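Local coordinates for protein adenylyltransferase (Bartonella henselae str. Houston-1, PDB 5NH2) that transfers AMP from ATP to tyrosine or threonine residues of host target proteins, acting in virulence through its Fic domain, at residues Arg235-Thr249 against Phe258-Asn270. Numbering follows the deposited sequence.
Sequences RPVMVAKEGETYTGT and FALNVKGAYIIGN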
loop_
_atom_site.group_PDB
_atom_site.type_symbol
_atom_site.label_atom_id
_atom_site.label_comp_id
_atom_site.label_asym_id
_atom_site.label_seq_id
_atom_site.Cartn_x
_atom_site.Cartn_y
_atom_site.Cartn_z
ATOM N N ARG A 235 -10.356 -6.151 -9.288
ATOM C CA ARG A 235 -9.895 -7.090 -10.301
ATOM C C ARG A 235 -8.375 -7.314 -10.223
ATOM O O ARG A 235 -7.606 -6.402 -9.869
ATOM C CB ARG A 235 -10.262 -6.588 -11.709
ATOM C CG ARG A 235 -11.735 -6.461 -11.921
ATOM C CD ARG A 235 -12.291 -7.829 -12.107
ATOM N NE ARG A 235 -13.691 -7.866 -12.542
ATOM C CZ ARG A 235 -14.153 -7.402 -13.709
ATOM N NH1 ARG A 235 -13.340 -6.804 -14.600
ATOM N NH2 ARG A 235 -15.446 -7.523 -13.977
ATOM N N PRO A 236 -7.913 -8.514 -10.586
ATOM C CA PRO A 236 -6.477 -8.715 -10.795
ATOM C C PRO A 236 -5.982 -7.886 -11.974
ATOM O O PRO A 236 -6.606 -7.856 -13.043
ATOM C CB PRO A 236 -6.360 -10.228 -11.058
ATOM C CG PRO A 236 -7.729 -10.698 -11.396
ATOM C CD PRO A 236 -8.713 -9.743 -10.796
ATOM N N VAL A 237 -4.874 -7.173 -11.748
ATOM C CA VAL A 237 -4.171 -6.367 -12.752
ATOM C C VAL A 237 -2.690 -6.687 -12.608
ATOM O O VAL A 237 -2.121 -6.524 -11.524
ATOM C CB VAL A 237 -4.412 -4.852 -12.578
ATOM C CG1 VAL A 237 -3.695 -4.021 -13.681
ATOM C CG2 VAL A 237 -5.920 -4.569 -12.588
ATOM N N MET A 238 -2.077 -7.215 -13.656
ATOM C CA MET A 238 -0.677 -7.565 -13.530
ATOM C C MET A 238 -0.041 -7.543 -14.902
ATOM O O MET A 238 -0.720 -7.524 -15.943
ATOM C CB MET A 238 -0.466 -8.932 -12.880
ATOM C CG MET A 238 -1.197 -9.994 -13.585
ATOM S SD MET A 238 -1.543 -11.375 -12.498
ATOM C CE MET A 238 -2.436 -12.394 -13.643
ATOM N N VAL A 239 1.277 -7.529 -14.876
ATOM C CA VAL A 239 2.053 -7.517 -16.092
ATOM C C VAL A 239 2.387 -8.950 -16.435
ATOM O O VAL A 239 2.780 -9.728 -15.556
ATOM C CB VAL A 239 3.305 -6.664 -15.916
ATOM C CG1 VAL A 239 4.325 -6.930 -17.043
ATOM C CG2 VAL A 239 2.865 -5.198 -15.886
ATOM N N ALA A 240 2.197 -9.309 -17.705
ATOM C CA ALA A 240 2.491 -10.656 -18.162
ATOM C C ALA A 240 3.883 -11.093 -17.725
ATOM O O ALA A 240 4.845 -10.322 -17.806
ATOM C CB ALA A 240 2.380 -10.708 -19.684
ATOM N N LYS A 241 3.974 -12.342 -17.248
ATOM C CA LYS A 241 5.246 -12.941 -16.845
ATOM C C LYS A 241 6.026 -13.457 -18.053
ATOM O O LYS A 241 5.455 -14.023 -18.993
ATOM C CB LYS A 241 5.026 -14.105 -15.876
ATOM C CG LYS A 241 4.244 -13.798 -14.635
ATOM C CD LYS A 241 4.349 -14.965 -13.622
ATOM C CE LYS A 241 5.811 -15.263 -13.218
ATOM N NZ LYS A 241 5.926 -15.935 -11.888
ATOM N N GLU A 242 7.343 -13.292 -18.004
ATOM C CA GLU A 242 8.173 -13.720 -19.109
ATOM C C GLU A 242 8.040 -15.231 -19.291
ATOM O O GLU A 242 8.250 -16.006 -18.351
ATOM C CB GLU A 242 9.636 -13.329 -18.860
ATOM C CG GLU A 242 9.998 -11.848 -19.071
ATOM C CD GLU A 242 9.686 -10.977 -17.854
ATOM O OE1 GLU A 242 9.578 -11.523 -16.732
ATOM O OE2 GLU A 242 9.542 -9.748 -18.031
ATOM N N GLY A 243 7.661 -15.638 -20.505
ATOM C CA GLY A 243 7.551 -17.025 -20.874
ATOM C C GLY A 243 6.156 -17.602 -20.780
ATOM O O GLY A 243 5.903 -18.641 -21.388
ATOM N N GLU A 244 5.251 -16.964 -20.031
ATOM C CA GLU A 244 3.877 -17.443 -19.882
ATOM C C GLU A 244 3.027 -17.148 -21.114
ATOM O O GLU A 244 3.275 -16.202 -21.870
ATOM C CB GLU A 244 3.207 -16.802 -18.671
ATOM C CG GLU A 244 3.902 -17.105 -17.388
ATOM C CD GLU A 244 3.958 -18.584 -17.136
ATOM O OE1 GLU A 244 2.874 -19.202 -17.115
ATOM O OE2 GLU A 244 5.076 -19.128 -16.978
ATOM N N THR A 245 2.008 -17.967 -21.311
ATOM C CA THR A 245 1.059 -17.753 -22.389
ATOM C C THR A 245 -0.267 -17.326 -21.778
ATOM O O THR A 245 -0.601 -17.718 -20.662
ATOM C CB THR A 245 0.901 -19.013 -23.262
ATOM O OG1 THR A 245 2.163 -19.344 -23.872
ATOM C CG2 THR A 245 -0.116 -18.788 -24.368
ATOM N N TYR A 246 -0.984 -16.470 -22.478
ATOM C CA TYR A 246 -2.290 -16.026 -22.044
ATOM C C TYR A 246 -3.210 -16.066 -23.249
ATOM O O TYR A 246 -2.775 -15.830 -24.381
ATOM C CB TYR A 246 -2.215 -14.622 -21.443
ATOM C CG TYR A 246 -1.176 -14.505 -20.344
ATOM C CD1 TYR A 246 0.179 -14.358 -20.628
ATOM C CD2 TYR A 246 -1.550 -14.545 -19.022
ATOM C CE1 TYR A 246 1.134 -14.255 -19.610
ATOM C CE2 TYR A 246 -0.607 -14.445 -18.007
ATOM C CZ TYR A 246 0.727 -14.296 -18.302
ATOM O OH TYR A 246 1.621 -14.197 -17.239
ATOM N N THR A 247 -4.473 -16.407 -23.022
ATOM C CA THR A 247 -5.434 -16.405 -24.114
ATOM C C THR A 247 -6.707 -15.719 -23.662
ATOM O O THR A 247 -7.352 -16.176 -22.720
ATOM C CB THR A 247 -5.739 -17.817 -24.611
ATOM O OG1 THR A 247 -4.510 -18.507 -24.861
ATOM C CG2 THR A 247 -6.517 -17.726 -25.913
ATOM N N GLY A 248 -7.079 -14.656 -24.361
ATOM C CA GLY A 248 -8.254 -13.903 -23.982
ATOM C C GLY A 248 -8.567 -12.787 -24.959
ATOM O O GLY A 248 -8.117 -12.782 -26.106
ATOM N N THR A 249 -9.360 -11.842 -24.481
ATOM C CA THR A 249 -9.986 -10.829 -25.317
ATOM C C THR A 249 -9.075 -9.615 -25.415
ATOM O O THR A 249 -8.731 -9.011 -24.392
ATOM C CB THR A 249 -11.342 -10.451 -24.721
ATOM O OG1 THR A 249 -12.299 -11.455 -25.072
ATOM C CG2 THR A 249 -11.800 -9.081 -25.190
ATOM N N PHE A 258 -0.052 -2.795 -24.076
ATOM C CA PHE A 258 -1.377 -3.293 -24.422
ATOM C C PHE A 258 -1.910 -4.152 -23.290
ATOM O O PHE A 258 -1.158 -4.671 -22.463
ATOM C CB PHE A 258 -1.397 -4.112 -25.719
ATOM C CG PHE A 258 -0.718 -5.441 -25.601
ATOM C CD1 PHE A 258 0.664 -5.526 -25.642
ATOM C CD2 PHE A 258 -1.458 -6.609 -25.448
ATOM C CE1 PHE A 258 1.306 -6.738 -25.543
ATOM C CE2 PHE A 258 -0.826 -7.851 -25.351
ATOM C CZ PHE A 258 0.569 -7.909 -25.393
ATOM N N ALA A 259 -3.232 -4.315 -23.298
ATOM C CA ALA A 259 -3.972 -5.019 -22.270
ATOM C C ALA A 259 -4.751 -6.161 -22.897
ATOM O O ALA A 259 -5.338 -6.024 -23.982
ATOM C CB ALA A 259 -4.942 -4.092 -21.525
ATOM N N LEU A 260 -4.729 -7.278 -22.180
ATOM C CA LEU A 260 -5.426 -8.516 -22.481
ATOM C C LEU A 260 -6.376 -8.828 -21.325
ATOM O O LEU A 260 -6.090 -8.509 -20.161
ATOM C CB LEU A 260 -4.402 -9.637 -22.647
ATOM C CG LEU A 260 -4.733 -10.867 -23.450
ATOM C CD1 LEU A 260 -5.625 -10.455 -24.600
ATOM C CD2 LEU A 260 -3.423 -11.433 -23.960
ATOM N N ASN A 261 -7.510 -9.453 -21.628
ATOM C CA ASN A 261 -8.515 -9.736 -20.606
ATOM C C ASN A 261 -8.711 -11.248 -20.494
ATOM O O ASN A 261 -9.214 -11.878 -21.427
ATOM C CB ASN A 261 -9.814 -9.029 -20.945
ATOM C CG ASN A 261 -10.807 -9.163 -19.866
ATOM O OD1 ASN A 261 -10.476 -8.976 -18.708
ATOM N ND2 ASN A 261 -12.036 -9.531 -20.218
ATOM N N VAL A 262 -8.285 -11.844 -19.377
ATOM C CA VAL A 262 -8.244 -13.303 -19.231
ATOM C C VAL A 262 -9.071 -13.700 -18.010
ATOM O O VAL A 262 -8.638 -13.503 -16.865
ATOM C CB VAL A 262 -6.807 -13.835 -19.101
ATOM C CG1 VAL A 262 -6.843 -15.333 -18.845
ATOM C CG2 VAL A 262 -5.976 -13.531 -20.362
ATOM N N LYS A 263 -10.236 -14.307 -18.249
ATOM C CA LYS A 263 -11.114 -14.741 -17.164
ATOM C C LYS A 263 -11.312 -13.626 -16.125
ATOM O O LYS A 263 -11.276 -13.854 -14.911
ATOM C CB LYS A 263 -10.586 -16.037 -16.520
ATOM C CG LYS A 263 -10.620 -17.234 -17.485
ATOM C CD LYS A 263 -10.160 -18.555 -16.864
ATOM C CE LYS A 263 -10.109 -19.684 -17.943
ATOM N NZ LYS A 263 -11.413 -20.385 -18.267
ATOM N N GLY A 264 -11.532 -12.400 -16.611
ATOM C CA GLY A 264 -11.779 -11.253 -15.768
ATOM C C GLY A 264 -10.545 -10.495 -15.324
ATOM O O GLY A 264 -10.672 -9.357 -14.876
ATOM N N ALA A 265 -9.362 -11.101 -15.415
ATOM C CA ALA A 265 -8.121 -10.439 -15.036
ATOM C C ALA A 265 -7.598 -9.544 -16.160
ATOM O O ALA A 265 -7.774 -9.841 -17.343
ATOM C CB ALA A 265 -7.057 -11.486 -14.679
ATOM N N TYR A 266 -6.892 -8.468 -15.785
ATOM C CA TYR A 266 -6.160 -7.643 -16.759
ATOM C C TYR A 266 -4.660 -7.991 -16.771
ATOM O O TYR A 266 -3.972 -7.857 -15.744
ATOM C CB TYR A 266 -6.345 -6.153 -16.472
ATOM C CG TYR A 266 -7.743 -5.662 -16.662
ATOM C CD1 TYR A 266 -8.253 -5.458 -17.929
ATOM C CD2 TYR A 266 -8.547 -5.375 -15.575
ATOM C CE1 TYR A 266 -9.547 -4.996 -18.113
ATOM C CE2 TYR A 266 -9.829 -4.903 -15.743
ATOM C CZ TYR A 266 -10.323 -4.726 -17.012
ATOM O OH TYR A 266 -11.599 -4.271 -17.185
ATOM N N ILE A 267 -4.157 -8.385 -17.950
ATOM C CA ILE A 267 -2.764 -8.758 -18.205
ATOM C C ILE A 267 -2.152 -7.675 -19.088
ATOM O O ILE A 267 -2.583 -7.496 -20.235
ATOM C CB ILE A 267 -2.664 -10.133 -18.899
ATOM C CG1 ILE A 267 -3.598 -11.149 -18.239
ATOM C CG2 ILE A 267 -1.253 -10.661 -18.847
ATOM C CD1 ILE A 267 -3.357 -11.307 -16.719
ATOM N N ILE A 268 -1.132 -6.954 -18.579
ATOM C CA ILE A 268 -0.473 -5.884 -19.338
ATOM C C ILE A 268 0.808 -6.429 -19.958
ATOM O O ILE A 268 1.533 -7.209 -19.331
ATOM C CB ILE A 268 -0.167 -4.641 -18.470
ATOM C CG1 ILE A 268 -1.368 -4.245 -17.600
ATOM C CG2 ILE A 268 0.246 -3.433 -19.354
ATOM C CD1 ILE A 268 -2.631 -4.156 -18.345
ATOM N N GLY A 269 1.096 -6.008 -21.200
ATOM C CA GLY A 269 2.331 -6.378 -21.863
ATOM C C GLY A 269 2.839 -5.249 -22.717
ATOM O O GLY A 269 2.146 -4.249 -22.960
ATOM N N ASN A 270 4.081 -5.400 -23.173
ATOM C CA ASN A 270 4.752 -4.374 -23.949
ATOM C C ASN A 270 4.288 -4.445 -25.399
ATOM O O ASN A 270 4.192 -5.541 -25.954
ATOM C CB ASN A 270 6.256 -4.594 -23.858
ATOM C CG ASN A 270 7.047 -3.398 -24.293
ATOM O OD1 ASN A 270 6.927 -2.929 -25.428
ATOM N ND2 ASN A 270 7.867 -2.881 -23.379
#
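I267 sets a methyl, CG2, over one face of the Y246 ring, 3.9 Å from the ring centroid and 12° off its normal, a CH-pi contact made nearly square-on. The same CG2 meets A240 CB at 3.7 Å, while the other branch of I267 runs alongside M238, whose CE comes to 3.4 Å from I267 CD1. M238 reaches this position with CG between its backbone N and carbonyl carbon (chi1 55°) and an extended chain beyond. Y246 CB, for its part, touches L260 CD2 and V262 CG2. The group of I267, Y246, A240 and L260 illustrates how a small OB fold, the clan of the intracellular delivery domain, closes its curved sheet around an apolar interior: 237-239 runs parallel to 265-270, a type I' turn from V262 to A265 joins strand 258-262 to strand 265-270, and 258-262 meets 245-249 antiparallel at T249 and N261. On the other face, V237 CG2 packs on Y266 CD2 at 4.1 Å. Four backbone bonds hold the parallel edge, I268 N to M238 O (2.7 Å) among them; T249 and N261 are joined by two longer ones. Y246 OH accepts a hydrogen bond from K241 N (3.0 Å), tying the end of the ring to the backbone. Further out, F290 of strand 287-291 touches A240 and L260, while F221 and L218 of helix 212-227 cover the V237 and V239 face.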